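PDB 3I44: aldehyde dehydrogenase, which probably oxidises aldehydes to carboxylic acids with a nicotinamide cofactor, as other members of the aldehyde dehydrogenase family do. Local coordinates for residues S110-A115 / E198-S203; L121-A126 / W171-N176. The protein carries 1 engineered substitution. All blocks are in the same frame, centred on the assembly; numbering follows the deposited sequence.

Interaction 1. Residues S110-A115 / E198-S203; sequences SMEMGA and EIAPLS. With NA (sodium ion), chain B.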
loop_
_atom_site.group_PDB
_atom_site.type_symbol
_atom_site.label_atom_id
_atom_site.label_comp_id
_atom_site.label_asym_id
_atom_site.label_seq_id
_atom_site.Cartn_x
_atom_site.Cartn_y
_atom_site.Cartn_z
ATOM N N SER A 110 -2.241 -20.369 26.719
ATOM C CA SER A 110 -1.338 -21.447 27.137
ATOM C C SER A 110 -1.829 -22.806 26.607
ATOM O O SER A 110 -1.077 -23.556 25.967
ATOM C CB SER A 110 -1.251 -21.490 28.667
ATOM O OG SER A 110 -0.256 -22.381 29.099
ATOM N N MET A 111 -3.099 -23.089 26.855
ATOM C CA MET A 111 -3.695 -24.362 26.427
ATOM C C MET A 111 -3.679 -24.610 24.925
ATOM O O MET A 111 -3.305 -25.692 24.497
ATOM C CB MET A 111 -5.147 -24.467 26.919
ATOM C CG MET A 111 -5.877 -25.698 26.411
ATOM S SD MET A 111 -7.481 -25.917 27.247
ATOM C CE MET A 111 -8.540 -24.841 26.330
ATOM N N GLU A 112 -4.098 -23.617 24.138
ATOM C CA GLU A 112 -4.288 -23.766 22.675
ATOM C C GLU A 112 -3.000 -23.686 21.855
ATOM O O GLU A 112 -2.922 -24.300 20.790
ATOM C CB GLU A 112 -5.317 -22.733 22.160
ATOM C CG GLU A 112 -4.772 -21.294 22.076
ATOM C CD GLU A 112 -5.794 -20.229 21.604
ATOM O OE1 GLU A 112 -6.943 -20.575 21.371
ATOM O OE2 GLU A 112 -5.406 -19.045 21.412
ATOM N N MET A 113 -1.979 -22.938 22.323
ATOM C CA MET A 113 -0.737 -22.835 21.556
ATOM C C MET A 113 0.551 -23.137 22.316
ATOM O O MET A 113 1.634 -23.119 21.740
ATOM C CB MET A 113 -0.673 -21.513 20.751
ATOM C CG MET A 113 -0.860 -20.230 21.522
ATOM S SD MET A 113 0.592 -19.899 22.521
ATOM C CE MET A 113 1.909 -19.819 21.277
ATOM N N GLY A 114 0.438 -23.419 23.611
ATOM C CA GLY A 114 1.537 -23.987 24.383
ATOM C C GLY A 114 2.376 -23.011 25.180
ATOM O O GLY A 114 3.374 -23.438 25.794
ATOM N N ALA A 115 2.015 -21.716 25.177
ATOM C CA ALA A 115 2.791 -20.733 25.931
ATOM C C ALA A 115 2.866 -21.089 27.417
ATOM O O ALA A 115 1.834 -21.246 28.055
ATOM C CB ALA A 115 2.224 -19.313 25.747
ATOM N N GLU A 198 -7.059 -21.192 12.943
ATOM C CA GLU A 198 -7.871 -22.360 13.259
ATOM C C GLU A 198 -7.129 -23.300 14.215
ATOM O O GLU A 198 -7.756 -24.105 14.882
ATOM C CB GLU A 198 -8.347 -23.094 11.981
ATOM C CG GLU A 198 -7.264 -23.838 11.211
ATOM C CD GLU A 198 -6.486 -22.982 10.229
ATOM O OE1 GLU A 198 -6.468 -21.726 10.322
ATOM O OE2 GLU A 198 -5.868 -23.592 9.349
ATOM N N ILE A 199 -5.807 -23.170 14.333
ATOM C CA ILE A 199 -5.091 -23.954 15.337
ATOM C C ILE A 199 -4.979 -23.270 16.701
ATOM O O ILE A 199 -4.549 -23.921 17.648
ATOM C CB ILE A 199 -3.729 -24.485 14.840
ATOM C CG1 ILE A 199 -2.686 -23.407 14.779
ATOM C CG2 ILE A 199 -3.857 -25.192 13.413
ATOM C CD1 ILE A 199 -1.279 -23.959 14.455
ATOM N N ALA A 200 -5.376 -21.993 16.819
ATOM C CA ALA A 200 -5.414 -21.297 18.131
ATOM C C ALA A 200 -6.513 -20.224 18.156
ATOM O O ALA A 200 -6.221 -19.024 18.288
ATOM C CB ALA A 200 -4.043 -20.648 18.433
ATOM N N PRO A 201 -7.786 -20.635 17.968
ATOM C CA PRO A 201 -8.883 -19.687 17.805
ATOM C C PRO A 201 -9.554 -19.276 19.107
ATOM O O PRO A 201 -10.326 -18.303 19.126
ATOM C CB PRO A 201 -9.892 -20.498 16.989
ATOM C CG PRO A 201 -9.756 -21.838 17.553
ATOM C CD PRO A 201 -8.263 -22.020 17.844
ATOM N N LEU A 202 -9.311 -20.027 20.169
ATOM C CA LEU A 202 -10.065 -19.840 21.392
ATOM C C LEU A 202 -9.820 -18.458 22.030
ATOM O O LEU A 202 -10.750 -17.842 22.546
ATOM C CB LEU A 202 -9.801 -20.974 22.388
ATOM C CG LEU A 202 -10.126 -22.421 21.957
ATOM C CD1 LEU A 202 -9.729 -23.387 23.058
ATOM C CD2 LEU A 202 -11.597 -22.638 21.554
ATOM N N SER A 203 -8.592 -17.959 21.947
ATOM C CA SER A 203 -8.277 -16.672 22.539
ATOM C C SER A 203 -9.100 -15.581 21.871
ATOM O O SER A 203 -9.651 -14.738 22.557
ATOM C CB SER A 203 -6.780 -16.384 22.487
ATOM O OG SER A 203 -6.215 -16.624 21.212
HETATM NA NA NA B . -3.733 -25.641 18.973
HETATM O O HOH W 1 -2.191 -26.556 18.025
HETATM O O HOH W 2 -4.820 -27.097 17.039
#
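Glu112 extends its carboxylate from the end of helix 102-113 to the N-terminal part of helix 202-213, in the Rossmann-like cofactor domain expected of an aldehyde dehydrogenase. Residues 198-203 open on the glutamate that ends the family's Lys-Pro-Ser-Glu motif. The tight half of the contact is the grip on the Glu112 carboxylate. Ser203 N donates to Glu112 OE1 at 3.1 Å, approaching on the syn side but 30° out of the carboxylate plane, and Leu202 N adds a weak, bent bond to the same oxygen. Ser203 OG gives its proton to the syn lone pair of Glu112 OE2 over only 2.6 Å. The acid is thus held through both oxygens, and the amides near the helix N-terminus would probably stabilise its negative charge. Glu112 CG lies between the backbone N and the carbonyl carbon (chi1 75°), and the extended chain beyond carries the acid past Ala200, whose CB lies 3.6 Å from Glu112 CD. On the other side the side-chain packing thins and water enters: a sodium ion joins the two backbones, bound by Glu112 O at 2.4 Å and Ile199 O at 2.3 Å, with two waters and the carbonyl of Ile46 among its ligands. Ile199 is partly exposed beside the metal. Met111, also partly exposed, reaches across away from the ion with its terminal methyl: CE meets Leu202 CD1 at 3.8 Å.

Interaction 2. Residues L121-A126 / W171-N176; sequences LNAQTA and WNWPMN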
loop_
_atom_site.group_PDB
_atom_site.type_symbol
_atom_site.label_atom_id
_atom_site.label_comp_id
_atom_site.label_asym_id
_atom_site.label_seq_id
_atom_site.Cartn_x
_atom_site.Cartn_y
_atom_site.Cartn_z
ATOM N N LEU A 121 0.537 -15.073 30.690
ATOM C CA LEU A 121 -0.057 -13.890 31.344
ATOM C C LEU A 121 0.794 -12.641 31.102
ATOM O O LEU A 121 0.270 -11.644 30.614
ATOM C CB LEU A 121 -0.254 -14.100 32.849
ATOM C CG LEU A 121 -0.911 -12.956 33.636
ATOM C CD1 LEU A 121 -2.369 -12.727 33.156
ATOM C CD2 LEU A 121 -0.912 -13.216 35.149
ATOM N N ASN A 122 2.093 -12.682 31.416
ATOM C CA ASN A 122 2.890 -11.449 31.456
ATOM C C ASN A 122 3.393 -10.936 30.091
ATOM O O ASN A 122 3.921 -9.840 30.013
ATOM C CB ASN A 122 4.049 -11.546 32.460
ATOM C CG ASN A 122 5.141 -12.514 32.040
ATOM O OD1 ASN A 122 5.524 -12.604 30.845
ATOM N ND2 ASN A 122 5.711 -13.222 33.041
ATOM N N ALA A 123 3.234 -11.725 29.031
ATOM C CA ALA A 123 3.649 -11.307 27.705
ATOM C C ALA A 123 2.523 -11.536 26.708
ATOM O O ALA A 123 2.040 -10.587 26.129
ATOM C CB ALA A 123 4.918 -12.011 27.297
ATOM N N GLN A 124 2.049 -12.776 26.541
ATOM C CA GLN A 124 0.976 -13.031 25.546
ATOM C C GLN A 124 -0.265 -12.165 25.843
ATOM O O GLN A 124 -0.821 -11.528 24.939
ATOM C CB GLN A 124 0.621 -14.517 25.471
ATOM C CG GLN A 124 1.733 -15.414 24.883
ATOM C CD GLN A 124 1.686 -15.467 23.365
ATOM O OE1 GLN A 124 0.817 -14.851 22.730
ATOM N NE2 GLN A 124 2.637 -16.194 22.763
ATOM N N THR A 125 -0.708 -12.143 27.096
ATOM C CA THR A 125 -1.908 -11.410 27.432
ATOM C C THR A 125 -1.608 -9.916 27.686
ATOM O O THR A 125 -2.269 -9.064 27.138
ATOM C CB THR A 125 -2.652 -12.036 28.617
ATOM O OG1 THR A 125 -2.986 -13.403 28.305
ATOM C CG2 THR A 125 -3.940 -11.235 28.912
ATOM N N ALA A 126 -0.582 -9.618 28.452
ATOM C CA ALA A 126 -0.216 -8.239 28.754
ATOM C C ALA A 126 0.120 -7.381 27.531
ATOM O O ALA A 126 -0.171 -6.210 27.564
ATOM C CB ALA A 126 0.992 -8.207 29.757
ATOM N N TRP A 171 -1.449 -17.767 15.127
ATOM C CA TRP A 171 -1.492 -18.509 16.405
ATOM C C TRP A 171 -0.358 -18.206 17.381
ATOM O O TRP A 171 -0.404 -18.657 18.517
ATOM C CB TRP A 171 -1.463 -20.029 16.106
ATOM C CG TRP A 171 -0.395 -20.383 15.135
ATOM C CD1 TRP A 171 -0.518 -20.475 13.781
ATOM C CD2 TRP A 171 0.990 -20.595 15.422
ATOM N NE1 TRP A 171 0.687 -20.785 13.217
ATOM C CE2 TRP A 171 1.633 -20.864 14.202
ATOM C CE3 TRP A 171 1.741 -20.627 16.601
ATOM C CZ2 TRP A 171 2.985 -21.148 14.121
ATOM C CZ3 TRP A 171 3.065 -20.900 16.528
ATOM C CH2 TRP A 171 3.688 -21.161 15.296
ATOM N N ASN A 172 0.691 -17.528 16.931
ATOM C CA ASN A 172 1.908 -17.421 17.713
ATOM C C ASN A 172 1.905 -16.346 18.798
ATOM O O ASN A 172 2.520 -16.548 19.832
ATOM C CB ASN A 172 3.154 -17.303 16.823
ATOM C CG ASN A 172 3.180 -16.043 15.974
ATOM O OD1 ASN A 172 2.157 -15.628 15.437
ATOM N ND2 ASN A 172 4.358 -15.456 15.812
ATOM N N TRP A 173 1.273 -15.209 18.542
ATOM C CA TRP A 173 1.125 -14.159 19.525
ATOM C C TRP A 173 -0.320 -13.640 19.366
ATOM O O TRP A 173 -0.553 -12.475 18.962
ATOM C CB TRP A 173 2.156 -13.054 19.272
ATOM C CG TRP A 173 3.531 -13.338 19.786
ATOM C CD1 TRP A 173 4.610 -13.749 19.065
ATOM C CD2 TRP A 173 3.981 -13.163 21.115
ATOM N NE1 TRP A 173 5.715 -13.866 19.881
ATOM C CE2 TRP A 173 5.342 -13.522 21.152
ATOM C CE3 TRP A 173 3.363 -12.737 22.296
ATOM C CZ2 TRP A 173 6.094 -13.459 22.317
ATOM C CZ3 TRP A 173 4.115 -12.688 23.459
ATOM C CH2 TRP A 173 5.459 -13.048 23.462
ATOM N N PRO A 174 -1.297 -14.513 19.650
ATOM C CA PRO A 174 -2.675 -14.245 19.193
ATOM C C PRO A 174 -3.300 -12.902 19.647
ATOM O O PRO A 174 -3.864 -12.212 18.824
ATOM C CB PRO A 174 -3.470 -15.449 19.725
ATOM C CG PRO A 174 -2.544 -16.184 20.682
ATOM C CD PRO A 174 -1.144 -15.839 20.272
ATOM N N MET A 175 -3.217 -12.542 20.925
ATOM C CA MET A 175 -3.836 -11.316 21.414
ATOM C C MET A 175 -3.021 -10.100 21.023
ATOM O O MET A 175 -3.603 -9.038 20.805
ATOM C CB MET A 175 -4.027 -11.310 22.937
ATOM C CG MET A 175 -5.346 -11.826 23.428
ATOM S SD MET A 175 -6.784 -11.217 22.556
ATOM C CE MET A 175 -7.054 -12.592 21.441
ATOM N N ASN A 176 -1.698 -10.249 20.922
ATOM C CA ASN A 176 -0.882 -9.204 20.350
ATOM C C ASN A 176 -1.460 -8.818 18.959
ATOM O O ASN A 176 -1.824 -7.664 18.713
ATOM C CB ASN A 176 0.569 -9.706 20.218
ATOM C CG ASN A 176 1.526 -8.640 19.749
ATOM O OD1 ASN A 176 1.920 -8.583 18.560
ATOM N ND2 ASN A 176 1.977 -7.823 20.688
HETATM O O HOH W 3 -0.636 -12.632 22.433
#
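Gln124 lays its amide over one face of the Trp173 indole, toward the rim of the six-membered ring, with the two planes 23° apart. The closest approaches are Gln124 OE1 to Trp173 CE3 at 3.3 Å and Gln124 CD to the same carbon at 3.4 Å. Gln124 CG already lies along the ring, and the bend at chi2 (-85°) turns the amide over its face. What fixes the rotation of the amide is hydrogen bonding at both ends. Gln124 NE2 donates to Asn172 O over 3.0 Å, nearly straight at 172°, with the acceptor almost in the amide plane. At the other end Gln124 OE1 accepts from water 3 at 2.7 Å; this water also donates to Gln124 O and accepts from Asn176 N at 3.0 Å, tying one backbone to the other. Ala123 meets the ring at its edge, CB lying 4.0 Å from Trp173 CZ3, while Trp173 NE1 is bound to Ser302 OG. Residues 171-174 form the Trp-Asn-Trp-Pro motif of aldehyde dehydrogenases, whose asparagine lines the oxyanion hole in relatives; here the Asn172 side chain bonds Gln177 and the carbonyl of Gln301. Trp173 is the N-cap residue of helix 174-188, and through it the contact sets helix 117-141 against that helix's start, just after strand 156-168, with helices 102-113 and 202-213 packing on Met175.

How the interactions relate
Both interactions are buried and join one of two consecutive helices, 102-113 or 117-141, to the start of a helix that follows a strand of the cofactor-domain sheet. Their centres lie 10 Å apart and they touch directly: Ser203 OG meets Pro174 CB at 3.3 Å, and Ala200 CB packs on Trp171 CB at 3.5 Å. Their chemistry differs with place. Interaction 1 pairs a carboxylate, probably charged, with a sodium ion that also binds water; both contacts include some partly exposed residues. Interaction 2, nearer the chain centre, relies on a neutral amide, an aromatic face and one bridging water. Ser203 of the one thus packs on Pro174 and Met175 of the other, all three buried.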